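Side-chain contacts in membrane-bound protease PH1510 (Pyrococcus horikoshii, PDB 6M4B), which cleaves proteins as a membrane-bound serine protease, preferentially near hydrophobic or aromatic residues, and degrades casein and a stomatin homolog in vitro: residues A[11-16]-A[28-33]; A[54-59]-A[85-90]; A[61-64]-A[69-72]; A[168-173]-A[180-185]. The protein carries 1 engineered substitution. All coordinates share one frame; numbering follows the deposited sequence.

Interaction 1 (A[11-16]-A[28-33]); sequences YVAQIK and DRYITI
Ala13 of strand 11-16 and Tyr30 of helix 28-33 bring the two backbones closest, their CA atoms 7.0 Å apart, with the segment axes running antiparallel at 175° and approaching to 9.6 Å. The contact is built round the Tyr30 ring. The Ala13 methyl sits squarely over one face in a CH-pi contact: CB is 3.5 Å from the centroid of the Tyr30 ring and only 8° off its normal, so all six ring carbons lie at similar distances from it. Ile15 comes to the ring's edge instead. Its CD1 lies in the plane of the ring, and CG1 is 4.0 Å from Tyr30 CE2, the two side chains sliding past each other in opposite directions. Tyr30 CG stands anti to the carbonyl carbon (chi1 -69°), which carries the ring off the helix and obliquely across the strand, until the phenol oxygen reaches a water. That water lies 2.7 Å from Tyr30 OH and accepts the backbone N-H of Gln14, with Gln14 N at 3.2 Å, tying the tyrosine to the strand by a polar bridge too. With the Tyr30 ring cut back to an alanine here, the Ala13 methyl is likely to face a gap and the bridging water to lose its phenol mate. The ring also packs on Ile42 of the neighbouring strand and on Pro210. This is how a helix covers its own strand in an alpha/beta fold, here in the beta-alpha-beta unit formed by strand 9-16, helix 21-36 and strand 41-47.

Interaction 2 (A[54-59]-A[85-90]); sequences DAMMNI and GTYIAL
Met56 and Tyr87 form the tight half of this buried contact between two nearly parallel helices, whose segment axes lie 9.3 Å apart at 10°. The methionine leaves its helix with CG anti to the backbone N (chi1 172°) and then bends at both following torsions, bringing sulfur and methyl alongside the tyrosine. Met56 SD presses against Tyr87 CB at 3.5 Å, the shortest approach between the segments. Beyond it, the methyl folds over one face of the ring, set off toward the rim: Met56 CE is 3.8 Å from the centroid of the Tyr87 ring. The sulfur itself views the ring obliquely, 4.5 Å from Met56 SD to that centroid, which makes this a Met-aromatic contact with a CH-pi component. Helix 84-90 begins directly after Ala83, the engineered replacement of the catalytic nucleophile, an arrangement in keeping with the ClpP/crotonase fold; Tyr87 also lies about 4 Å, side chain to side chain, from substrate-binding Cys106. Packing is looser at the other end, where Ile59 and Ile88 meet through branched aliphatic groups alone. Ile59 CG2 is 4.0 Å from Ile88 CG1, and Met56 CG reaches the same Ile88 CG1 at 4.3 Å. Phe27 and Ile19 join both isoleucines there, so this looser end is still covered by protein. On the far side of helix 54-59, Asp54 is exposed, and Met57 packs against Gln61 of the second subunit.

Interaction 3 (A[61-64]-A[69-72]); sequences QRIQ and PVII
Ile63, near the end of helix 53-64, meets Val70 at the start of strand 70-74 across a CA separation of 6.5 Å, and the bond from CA to CB in each residue points toward the other segment. At Ile63 CB the side chain forks. The CG2 branch, anti to the backbone N, makes the nearest contact: Ile63 CG2 lies 3.9 Å from Val70 CB and 4.0 Å from Val70 CG2, resting against the fork of the valine. The other branch starts with CG1, placed anti to the carbonyl carbon (chi1 -68°), and this methylene stands 4.1 Å from the other valine methyl, Val70 CG1. Both methyls of Val70 are therefore engaged, one by each branch of the isoleucine, and the two side chains cross at about a right angle. The contact closes the second half of a beta-alpha-beta crossover, in which strand 41-47 leads through helix 53-64 to the adjacent parallel strand 70-74. Past CG1, the chain continues extended (chi2 165°), and its terminal methyl passes beyond the valine to the next inward-facing residue of the strand, with Ile63 CD1 at 4.3 Å from Ile72 CD1. This last approach is more distant and adds little area. Around the same isoleucine, Ile31 of helix 21-36 and Ile88 of helix 84-90 pack from neighbouring helices, while Val70 is flanked within the sheet by Ile42 and Ile44 of strand 41-47.

Interaction 4 (A[168-173]-A[180-185]); sequences IEVVAR and KKSNGM
Lys181 gives the contact its one direct hydrogen bond, from NZ to the backbone O of Val171 at 2.7 Å. The bond is nearly in line with the carbonyl, with a C=O...N angle of 166°. A water joins this pair more loosely, accepting from Val171 N at 2.8 Å and from Lys181 NZ at 3.3 Å. Val170 supplies the apolar part. Its CG1 rests on Lys181 CB, while Val170 CG2 lies 3.5 Å from Ser182 OG and 4.0 Å from Met185 CE. Met185 CG sits between its backbone N and carbonyl carbon (chi1 58°), and a bend at the last torsion brings CE to Val170. On the methionine, SD also approaches Glu169 CB at 4.0 Å. Were Met185 exchanged for an alanine, one flank of the Val170 methyl would probably be uncovered and Glu169 CB left without its sulfur neighbour. Further out, Ser182 OG is held by Leu178 O of its own helix, and the Glu169 carboxylate turns away to Ile95 N and Arg142. Met185 is brought back to the strand by a type II turn from Ser182 to Met185, closed by Met185 N to Ser182 O at 3.1 Å, with Gly184 at the turn's third position at positive phi (84°). The arrangement joins strand 170-171, at the edge of the parallel sheet, to the C-terminal end of helix 175-182, a strand-helix pair at the margin of this alpha/beta protease domain.

In the fold
Interactions 1, 3 and 4 all reach the same parallel sheet of the N-terminal protease domain, whereas interaction 2 joins helices packed beside it. Interaction 1 meets interaction 3 through a salt bridge, Asp28 OD1 to Arg62 NE at 3.0 Å, so the helices of two successive beta-alpha-beta units are linked. Interaction 3 shares helix 53-64 with interaction 2 and touches it where Ile88 CG2 lies 3.8 Å from Ile72 CD1. Interaction 2 lies nearest the active site: one of its helices begins at substrate-binding Ala53, the other directly after Ala83, the engineered nucleophile position. Interaction 4 is peripheral, its centre about 21 Å from that of interaction 2. Interactions 2 and 3 also touch the second subunit.

Interaction 1 (A[11-16]-A[28-33])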
loop_
_atom_site.group_PDB
_atom_site.type_symbol
_atom_site.label_atom_id
_atom_site.label_comp_id
_atom_site.label_asym_id
_atom_site.label_seq_id
_atom_site.Cartn_x
_atom_site.Cartn_y
_atom_site.Cartn_z
ATOM N N TYR A 11 9.981 -22.993 0.825
ATOM C CA TYR A 11 11.138 -22.456 0.112
ATOM C C TYR A 11 11.876 -21.469 0.989
ATOM O O TYR A 11 11.290 -20.867 1.893
ATOM C CB TYR A 11 10.723 -21.832 -1.197
ATOM C CG TYR A 11 10.355 -22.881 -2.244
ATOM C CD1 TYR A 11 11.351 -23.555 -2.957
ATOM C CD2 TYR A 11 9.031 -23.197 -2.512
ATOM C CE1 TYR A 11 11.032 -24.484 -3.918
ATOM C CE2 TYR A 11 8.697 -24.131 -3.479
ATOM C CZ TYR A 11 9.698 -24.770 -4.178
ATOM O OH TYR A 11 9.374 -25.699 -5.124
ATOM N N VAL A 12 13.173 -21.358 0.749
ATOM C CA VAL A 12 14.056 -20.429 1.440
ATOM C C VAL A 12 14.855 -19.707 0.345
ATOM O O VAL A 12 15.427 -20.372 -0.508
ATOM C CB VAL A 12 15.011 -21.144 2.411
ATOM C CG1 VAL A 12 15.949 -20.182 3.089
ATOM C CG2 VAL A 12 14.233 -21.892 3.489
ATOM N N ALA A 13 14.879 -18.373 0.362
ATOM C CA ALA A 13 15.768 -17.623 -0.494
ATOM C C ALA A 13 16.512 -16.595 0.311
ATOM O O ALA A 13 16.184 -16.327 1.465
ATOM C CB ALA A 13 14.999 -16.978 -1.612
ATOM N N GLN A 14 17.537 -16.040 -0.293
ATOM C CA GLN A 14 18.401 -15.085 0.368
ATOM C C GLN A 14 18.319 -13.809 -0.437
ATOM O O GLN A 14 18.390 -13.856 -1.675
ATOM C CB GLN A 14 19.832 -15.539 0.366
ATOM C CG GLN A 14 20.128 -16.801 1.142
ATOM C CD GLN A 14 21.611 -17.016 1.334
ATOM O OE1 GLN A 14 22.188 -16.582 2.330
ATOM N NE2 GLN A 14 22.240 -17.675 0.373
ATOM N N ILE A 15 18.153 -12.687 0.259
ATOM C CA ILE A 15 18.259 -11.367 -0.350
ATOM C C ILE A 15 19.165 -10.505 0.523
ATOM O O ILE A 15 18.913 -10.311 1.734
ATOM C CB ILE A 15 16.864 -10.764 -0.642
ATOM C CG1 ILE A 15 16.230 -11.541 -1.803
ATOM C CG2 ILE A 15 16.958 -9.287 -1.038
ATOM C CD1 ILE A 15 14.777 -11.297 -2.012
ATOM N N LYS A 16 20.267 -10.071 -0.090
ATOM C CA LYS A 16 21.279 -9.261 0.551
ATOM C C LYS A 16 21.564 -7.970 -0.218
ATOM O O LYS A 16 21.397 -7.923 -1.438
ATOM C CB LYS A 16 22.575 -10.053 0.656
ATOM C CG LYS A 16 22.419 -11.409 1.316
ATOM C CD LYS A 16 23.747 -11.948 1.829
ATOM C CE LYS A 16 23.614 -13.378 2.345
ATOM N NZ LYS A 16 24.647 -13.679 3.384
ATOM N N ASP A 28 10.004 -10.828 -6.599
ATOM C CA ASP A 28 8.928 -11.284 -7.517
ATOM C C ASP A 28 9.179 -12.732 -8.005
ATOM O O ASP A 28 8.249 -13.568 -8.035
ATOM C CB ASP A 28 8.772 -10.350 -8.714
ATOM C CG ASP A 28 7.601 -10.709 -9.608
ATOM O OD1 ASP A 28 6.567 -11.217 -9.141
ATOM O OD2 ASP A 28 7.700 -10.461 -10.836
ATOM N N ARG A 29 10.423 -13.011 -8.382
ATOM C CA ARG A 29 10.755 -14.320 -8.962
ATOM C C ARG A 29 10.615 -15.407 -7.901
ATOM O O ARG A 29 9.887 -16.382 -8.123
ATOM C CB ARG A 29 12.176 -14.314 -9.575
ATOM C CG ARG A 29 12.613 -15.618 -10.248
ATOM C CD ARG A 29 14.028 -15.505 -10.907
ATOM N NE ARG A 29 14.659 -16.836 -11.006
ATOM C CZ ARG A 29 15.392 -17.432 -10.054
ATOM N NH1 ARG A 29 15.901 -18.641 -10.285
ATOM N NH2 ARG A 29 15.624 -16.850 -8.879
ATOM N N TYR A 30 11.276 -15.211 -6.752
ATOM C CA TYR A 30 11.253 -16.192 -5.660
ATOM C C TYR A 30 9.815 -16.476 -5.162
ATOM O O TYR A 30 9.418 -17.616 -4.937
ATOM C CB TYR A 30 12.095 -15.708 -4.481
ATOM C CG TYR A 30 13.594 -15.659 -4.693
ATOM C CD1 TYR A 30 14.274 -16.706 -5.314
ATOM C CD2 TYR A 30 14.353 -14.583 -4.217
ATOM C CE1 TYR A 30 15.661 -16.672 -5.479
ATOM C CE2 TYR A 30 15.737 -14.539 -4.370
ATOM C CZ TYR A 30 16.391 -15.589 -5.013
ATOM O OH TYR A 30 17.767 -15.570 -5.179
ATOM N N ILE A 31 9.024 -15.434 -4.992
ATOM C CA ILE A 31 7.654 -15.622 -4.508
ATOM C C ILE A 31 6.816 -16.302 -5.588
ATOM O O ILE A 31 5.986 -17.161 -5.284
ATOM C CB ILE A 31 7.030 -14.281 -4.039
ATOM C CG1 ILE A 31 7.786 -13.735 -2.833
ATOM C CG2 ILE A 31 5.560 -14.449 -3.675
ATOM C CD1 ILE A 31 7.503 -12.281 -2.497
ATOM N N THR A 32 7.011 -15.920 -6.852
ATOM C CA THR A 32 6.209 -16.526 -7.945
ATOM C C THR A 32 6.463 -18.034 -8.017
ATOM O O THR A 32 5.520 -18.849 -8.059
ATOM C CB THR A 32 6.476 -15.875 -9.331
ATOM O OG1 THR A 32 6.268 -14.462 -9.236
ATOM C CG2 THR A 32 5.507 -16.427 -10.356
ATOM N N ILE A 33 7.728 -18.401 -7.949
ATOM C CA ILE A 33 8.099 -19.817 -7.936
ATOM C C ILE A 33 7.370 -20.563 -6.817
ATOM O O ILE A 33 6.674 -21.538 -7.061
ATOM C CB ILE A 33 9.626 -20.001 -7.810
ATOM C CG1 ILE A 33 10.304 -19.565 -9.107
ATOM C CG2 ILE A 33 9.960 -21.466 -7.531
ATOM C CD1 ILE A 33 11.814 -19.401 -9.011
HETATM O O HOH W 1 18.630 -17.096 -3.063
#

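Interaction 2 (A[54-59]-A[85-90])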
loop_
_atom_site.group_PDB
_atom_site.type_symbol
_atom_site.label_atom_id
_atom_site.label_comp_id
_atom_site.label_asym_id
_atom_site.label_seq_id
_atom_site.Cartn_x
_atom_site.Cartn_y
_atom_site.Cartn_z
ATOM N N ASP A 54 10.615 3.466 -3.399
ATOM C CA ASP A 54 9.688 2.942 -4.403
ATOM C C ASP A 54 9.791 1.406 -4.618
ATOM O O ASP A 54 8.752 0.710 -4.733
ATOM C CB ASP A 54 9.737 3.742 -5.759
ATOM C CG ASP A 54 11.181 3.913 -6.335
ATOM O OD1 ASP A 54 12.041 3.029 -6.178
ATOM O OD2 ASP A 54 11.486 4.957 -6.947
ATOM N N ALA A 55 11.025 0.898 -4.670
ATOM C CA ALA A 55 11.248 -0.523 -4.790
ATOM C C ALA A 55 10.703 -1.220 -3.515
ATOM O O ALA A 55 10.018 -2.207 -3.643
ATOM C CB ALA A 55 12.719 -0.833 -5.011
ATOM N N MET A 56 10.971 -0.639 -2.336
ATOM C CA MET A 56 10.404 -1.139 -1.073
ATOM C C MET A 56 8.882 -1.261 -1.132
ATOM O O MET A 56 8.342 -2.304 -0.799
ATOM C CB MET A 56 10.861 -0.264 0.076
ATOM C CG MET A 56 10.209 -0.541 1.410
ATOM S SD MET A 56 8.650 0.350 1.659
ATOM C CE MET A 56 9.356 1.952 2.054
ATOM N N MET A 57 8.203 -0.229 -1.642
ATOM C CA MET A 57 6.744 -0.225 -1.722
ATOM C C MET A 57 6.210 -1.280 -2.646
ATOM O O MET A 57 5.260 -1.932 -2.278
ATOM C CB MET A 57 6.180 1.173 -2.057
ATOM C CG MET A 57 6.213 2.095 -0.835
ATOM S SD MET A 57 5.524 3.685 -1.193
ATOM C CE MET A 57 6.406 4.752 -0.103
ATOM N N ASN A 58 6.847 -1.494 -3.797
ATOM C CA ASN A 58 6.450 -2.581 -4.695
ATOM C C ASN A 58 6.762 -3.946 -4.087
ATOM O O ASN A 58 5.955 -4.866 -4.241
ATOM C CB ASN A 58 7.133 -2.483 -6.078
ATOM C CG ASN A 58 6.815 -1.176 -6.808
ATOM O OD1 ASN A 58 5.685 -0.695 -6.789
ATOM N ND2 ASN A 58 7.820 -0.607 -7.457
ATOM N N ILE A 59 7.881 -4.057 -3.340
ATOM C CA ILE A 59 8.155 -5.310 -2.639
ATOM C C ILE A 59 7.071 -5.545 -1.588
ATOM O O ILE A 59 6.445 -6.608 -1.543
ATOM C CB ILE A 59 9.536 -5.334 -1.987
ATOM C CG1 ILE A 59 10.605 -5.294 -3.073
ATOM C CG2 ILE A 59 9.677 -6.595 -1.111
ATOM C CD1 ILE A 59 12.023 -5.102 -2.540
ATOM N N GLY A 85 14.348 -1.924 4.678
ATOM C CA GLY A 85 14.230 -3.313 5.077
ATOM C C GLY A 85 13.229 -3.547 6.199
ATOM O O GLY A 85 12.647 -4.640 6.280
ATOM N N THR A 86 13.087 -2.555 7.101
ATOM C CA THR A 86 12.158 -2.655 8.199
ATOM C C THR A 86 10.724 -2.769 7.706
ATOM O O THR A 86 9.957 -3.563 8.239
ATOM C CB THR A 86 12.316 -1.459 9.087
ATOM O OG1 THR A 86 13.660 -1.458 9.608
ATOM C CG2 THR A 86 11.369 -1.489 10.226
ATOM N N TYR A 87 10.397 -2.005 6.649
ATOM C CA TYR A 87 9.088 -1.968 6.049
ATOM C C TYR A 87 8.762 -3.310 5.362
ATOM O O TYR A 87 7.644 -3.778 5.440
ATOM C CB TYR A 87 8.974 -0.844 4.981
ATOM C CG TYR A 87 9.124 0.608 5.489
ATOM C CD1 TYR A 87 10.377 1.161 5.768
ATOM C CD2 TYR A 87 8.015 1.447 5.602
ATOM C CE1 TYR A 87 10.508 2.478 6.175
ATOM C CE2 TYR A 87 8.149 2.759 5.972
ATOM C CZ TYR A 87 9.389 3.272 6.243
ATOM O OH TYR A 87 9.513 4.551 6.629
ATOM N N ILE A 88 9.747 -3.919 4.703
ATOM C CA ILE A 88 9.574 -5.230 4.072
ATOM C C ILE A 88 9.186 -6.227 5.151
ATOM O O ILE A 88 8.208 -6.937 5.014
ATOM C CB ILE A 88 10.876 -5.657 3.329
ATOM C CG1 ILE A 88 11.167 -4.711 2.134
ATOM C CG2 ILE A 88 10.798 -7.091 2.778
ATOM C CD1 ILE A 88 12.568 -4.826 1.556
ATOM N N ALA A 89 9.917 -6.203 6.265
ATOM C CA ALA A 89 9.579 -7.021 7.402
ATOM C C ALA A 89 8.178 -6.741 7.966
ATOM O O ALA A 89 7.358 -7.685 8.045
ATOM C CB ALA A 89 10.605 -6.860 8.492
ATOM N N LEU A 90 7.869 -5.468 8.291
ATOM C CA LEU A 90 6.530 -5.119 8.789
ATOM C C LEU A 90 5.393 -5.418 7.847
ATOM O O LEU A 90 4.254 -5.632 8.290
ATOM C CB LEU A 90 6.457 -3.677 9.260
ATOM C CG LEU A 90 7.371 -3.348 10.411
ATOM C CD1 LEU A 90 7.430 -1.847 10.593
ATOM C CD2 LEU A 90 6.863 -4.019 11.685
#

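Interaction 3 (A[61-64]-A[69-72])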
loop_
_atom_site.group_PDB
_atom_site.type_symbol
_atom_site.label_atom_id
_atom_site.label_comp_id
_atom_site.label_asym_id
_atom_site.label_seq_id
_atom_site.Cartn_x
_atom_site.Cartn_y
_atom_site.Cartn_z
ATOM N N GLN A 61 4.071 -4.511 -1.459
ATOM C CA GLN A 61 2.798 -4.829 -2.094
ATOM C C GLN A 61 2.821 -6.228 -2.744
ATOM O O GLN A 61 1.812 -6.909 -2.790
ATOM C CB GLN A 61 2.379 -3.758 -3.118
ATOM C CG GLN A 61 0.888 -3.386 -2.982
ATOM C CD GLN A 61 0.116 -3.579 -4.236
ATOM O OE1 GLN A 61 0.558 -4.288 -5.135
ATOM N NE2 GLN A 61 -1.057 -2.988 -4.300
ATOM N N ARG A 62 3.960 -6.646 -3.250
ATOM C CA ARG A 62 4.065 -8.020 -3.774
ATOM C C ARG A 62 3.831 -9.066 -2.663
ATOM O O ARG A 62 3.087 -10.019 -2.855
ATOM C CB ARG A 62 5.429 -8.236 -4.400
ATOM C CG ARG A 62 5.633 -9.572 -5.070
ATOM C CD ARG A 62 4.651 -9.765 -6.193
ATOM N NE ARG A 62 4.789 -11.075 -6.782
ATOM C CZ ARG A 62 4.071 -12.154 -6.490
ATOM N NH1 ARG A 62 3.123 -12.151 -5.543
ATOM N NH2 ARG A 62 4.311 -13.275 -7.179
ATOM N N ILE A 63 4.435 -8.833 -1.509
ATOM C CA ILE A 63 4.209 -9.685 -0.349
ATOM C C ILE A 63 2.740 -9.669 0.066
ATOM O O ILE A 63 2.145 -10.726 0.289
ATOM C CB ILE A 63 5.127 -9.281 0.797
ATOM C CG1 ILE A 63 6.569 -9.617 0.395
ATOM C CG2 ILE A 63 4.737 -9.959 2.109
ATOM C CD1 ILE A 63 7.616 -8.976 1.243
ATOM N N GLN A 64 2.116 -8.499 0.095
ATOM C CA GLN A 64 0.745 -8.427 0.532
ATOM C C GLN A 64 -0.227 -9.185 -0.363
ATOM O O GLN A 64 -1.236 -9.646 0.127
ATOM C CB GLN A 64 0.286 -6.971 0.677
ATOM C CG GLN A 64 0.870 -6.259 1.901
ATOM C CD GLN A 64 0.453 -4.786 1.959
ATOM O OE1 GLN A 64 0.285 -4.137 0.913
ATOM N NE2 GLN A 64 0.293 -4.249 3.169
ATOM N N PRO A 69 2.054 -17.540 2.396
ATOM C CA PRO A 69 2.760 -16.771 3.420
ATOM C C PRO A 69 4.243 -16.508 3.078
ATOM O O PRO A 69 4.939 -17.396 2.670
ATOM C CB PRO A 69 2.630 -17.664 4.665
ATOM C CG PRO A 69 1.424 -18.532 4.405
ATOM C CD PRO A 69 1.389 -18.752 2.944
ATOM N N VAL A 70 4.668 -15.261 3.230
ATOM C CA VAL A 70 6.050 -14.804 3.179
ATOM C C VAL A 70 6.576 -14.473 4.592
ATOM O O VAL A 70 6.032 -13.593 5.312
ATOM C CB VAL A 70 6.183 -13.526 2.331
ATOM C CG1 VAL A 70 7.664 -13.156 2.132
ATOM C CG2 VAL A 70 5.496 -13.725 1.004
ATOM N N ILE A 71 7.640 -15.138 4.979
ATOM C CA ILE A 71 8.266 -14.966 6.278
ATOM C C ILE A 71 9.561 -14.209 5.994
ATOM O O ILE A 71 10.373 -14.655 5.191
ATOM C CB ILE A 71 8.522 -16.313 6.963
ATOM C CG1 ILE A 71 7.179 -17.009 7.200
ATOM C CG2 ILE A 71 9.244 -16.103 8.285
ATOM C CD1 ILE A 71 7.287 -18.415 7.725
ATOM N N ILE A 72 9.748 -13.079 6.671
ATOM C CA ILE A 72 10.967 -12.323 6.548
ATOM C C ILE A 72 11.826 -12.709 7.746
ATOM O O ILE A 72 11.389 -12.592 8.883
ATOM C CB ILE A 72 10.699 -10.794 6.485
ATOM C CG1 ILE A 72 9.874 -10.441 5.231
ATOM C CG2 ILE A 72 11.999 -10.043 6.485
ATOM C CD1 ILE A 72 10.524 -10.710 3.908
#

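Interaction 4 (A[168-173]-A[180-185])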
loop_
_atom_site.group_PDB
_atom_site.type_symbol
_atom_site.label_atom_id
_atom_site.label_comp_id
_atom_site.label_asym_id
_atom_site.label_seq_id
_atom_site.Cartn_x
_atom_site.Cartn_y
_atom_site.Cartn_z
ATOM N N ILE A 168 8.093 -8.220 16.242
ATOM C CA ILE A 168 8.332 -9.469 15.500
ATOM C C ILE A 168 7.670 -10.628 16.252
ATOM O O ILE A 168 7.207 -10.472 17.371
ATOM C CB ILE A 168 9.833 -9.749 15.334
ATOM C CG1 ILE A 168 10.499 -10.026 16.689
ATOM C CG2 ILE A 168 10.527 -8.571 14.658
ATOM C CD1 ILE A 168 11.932 -10.479 16.580
ATOM N N GLU A 169 7.653 -11.789 15.625
ATOM C CA GLU A 169 6.978 -12.943 16.175
ATOM C C GLU A 169 7.954 -14.038 16.669
ATOM O O GLU A 169 7.615 -14.736 17.587
ATOM C CB GLU A 169 5.949 -13.518 15.189
ATOM C CG GLU A 169 4.759 -12.613 14.888
ATOM C CD GLU A 169 5.131 -11.464 13.954
ATOM O OE1 GLU A 169 4.941 -10.282 14.332
ATOM O OE2 GLU A 169 5.617 -11.745 12.845
ATOM N N VAL A 170 9.148 -14.129 16.104
ATOM C CA VAL A 170 10.025 -15.231 16.384
ATOM C C VAL A 170 11.473 -14.788 16.464
ATOM O O VAL A 170 11.979 -14.079 15.603
ATOM C CB VAL A 170 9.876 -16.336 15.270
ATOM C CG1 VAL A 170 10.878 -17.449 15.459
ATOM C CG2 VAL A 170 8.429 -16.900 15.226
ATOM N N VAL A 171 12.141 -15.219 17.523
ATOM C CA VAL A 171 13.633 -15.253 17.544
ATOM C C VAL A 171 14.119 -16.697 17.300
ATOM O O VAL A 171 13.757 -17.614 18.071
ATOM C CB VAL A 171 14.179 -14.774 18.902
ATOM C CG1 VAL A 171 15.711 -14.741 18.870
ATOM C CG2 VAL A 171 13.593 -13.416 19.229
ATOM N N ALA A 172 14.940 -16.873 16.272
ATOM C CA ALA A 172 15.397 -18.203 15.840
ATOM C C ALA A 172 16.816 -18.222 15.278
ATOM O O ALA A 172 17.144 -17.470 14.336
ATOM C CB ALA A 172 14.452 -18.756 14.769
ATOM N N ARG A 173 17.594 -19.183 15.802
ATOM C CA ARG A 173 19.008 -19.393 15.482
ATOM C C ARG A 173 19.213 -19.933 14.090
ATOM O O ARG A 173 20.233 -19.674 13.511
ATOM C CB ARG A 173 19.603 -20.438 16.415
ATOM C CG ARG A 173 19.499 -20.141 17.908
ATOM C CD ARG A 173 20.165 -21.235 18.741
ATOM N NE ARG A 173 19.957 -22.617 18.266
ATOM C CZ ARG A 173 19.090 -23.485 18.781
ATOM N NH1 ARG A 173 19.005 -24.717 18.244
ATOM N NH2 ARG A 173 18.286 -23.132 19.801
ATOM N N LYS A 180 10.159 -24.630 13.816
ATOM C CA LYS A 180 9.605 -25.156 15.063
ATOM C C LYS A 180 8.767 -24.134 15.825
ATOM O O LYS A 180 7.654 -24.419 16.247
ATOM C CB LYS A 180 10.760 -25.685 15.906
ATOM C CG LYS A 180 10.433 -26.409 17.201
ATOM C CD LYS A 180 11.759 -26.805 17.892
ATOM C CE LYS A 180 11.772 -26.586 19.409
ATOM N NZ LYS A 180 11.248 -27.754 20.166
ATOM N N LYS A 181 9.296 -22.940 16.051
ATOM C CA LYS A 181 8.542 -21.903 16.824
ATOM C C LYS A 181 7.412 -21.247 16.030
ATOM O O LYS A 181 6.474 -20.691 16.632
ATOM C CB LYS A 181 9.494 -20.809 17.291
ATOM C CG LYS A 181 10.502 -21.280 18.332
ATOM C CD LYS A 181 11.640 -20.284 18.489
ATOM C CE LYS A 181 12.288 -20.363 19.859
ATOM N NZ LYS A 181 13.036 -19.118 20.164
ATOM N N SER A 182 7.526 -21.262 14.698
ATOM C CA SER A 182 6.508 -20.650 13.836
ATOM C C SER A 182 5.329 -21.592 13.629
ATOM O O SER A 182 4.222 -21.149 13.240
ATOM C CB SER A 182 7.077 -20.243 12.492
ATOM O OG SER A 182 8.000 -19.184 12.647
ATOM N N ASN A 183 5.554 -22.887 13.867
ATOM C CA ASN A 183 4.527 -23.903 13.593
ATOM C C ASN A 183 3.301 -23.665 14.427
ATOM O O ASN A 183 3.416 -23.529 15.618
ATOM C CB ASN A 183 5.090 -25.292 13.930
ATOM C CG ASN A 183 4.160 -26.404 13.545
ATOM O OD1 ASN A 183 3.351 -26.275 12.633
ATOM N ND2 ASN A 183 4.328 -27.520 14.173
ATOM N N GLY A 184 2.134 -23.620 13.810
ATOM C CA GLY A 184 0.857 -23.336 14.497
ATOM C C GLY A 184 0.497 -21.857 14.706
ATOM O O GLY A 184 -0.565 -21.568 15.260
ATOM N N MET A 185 1.364 -20.926 14.300
ATOM C CA MET A 185 0.981 -19.530 14.392
ATOM C C MET A 185 0.248 -19.049 13.131
ATOM O O MET A 185 0.425 -19.584 12.015
ATOM C CB MET A 185 2.052 -18.613 15.057
ATOM C CG MET A 185 3.444 -18.477 14.549
ATOM S SD MET A 185 4.289 -17.196 15.498
ATOM C CE MET A 185 4.964 -17.761 17.084
HETATM O O HOH W 2 10.976 -16.613 19.700
#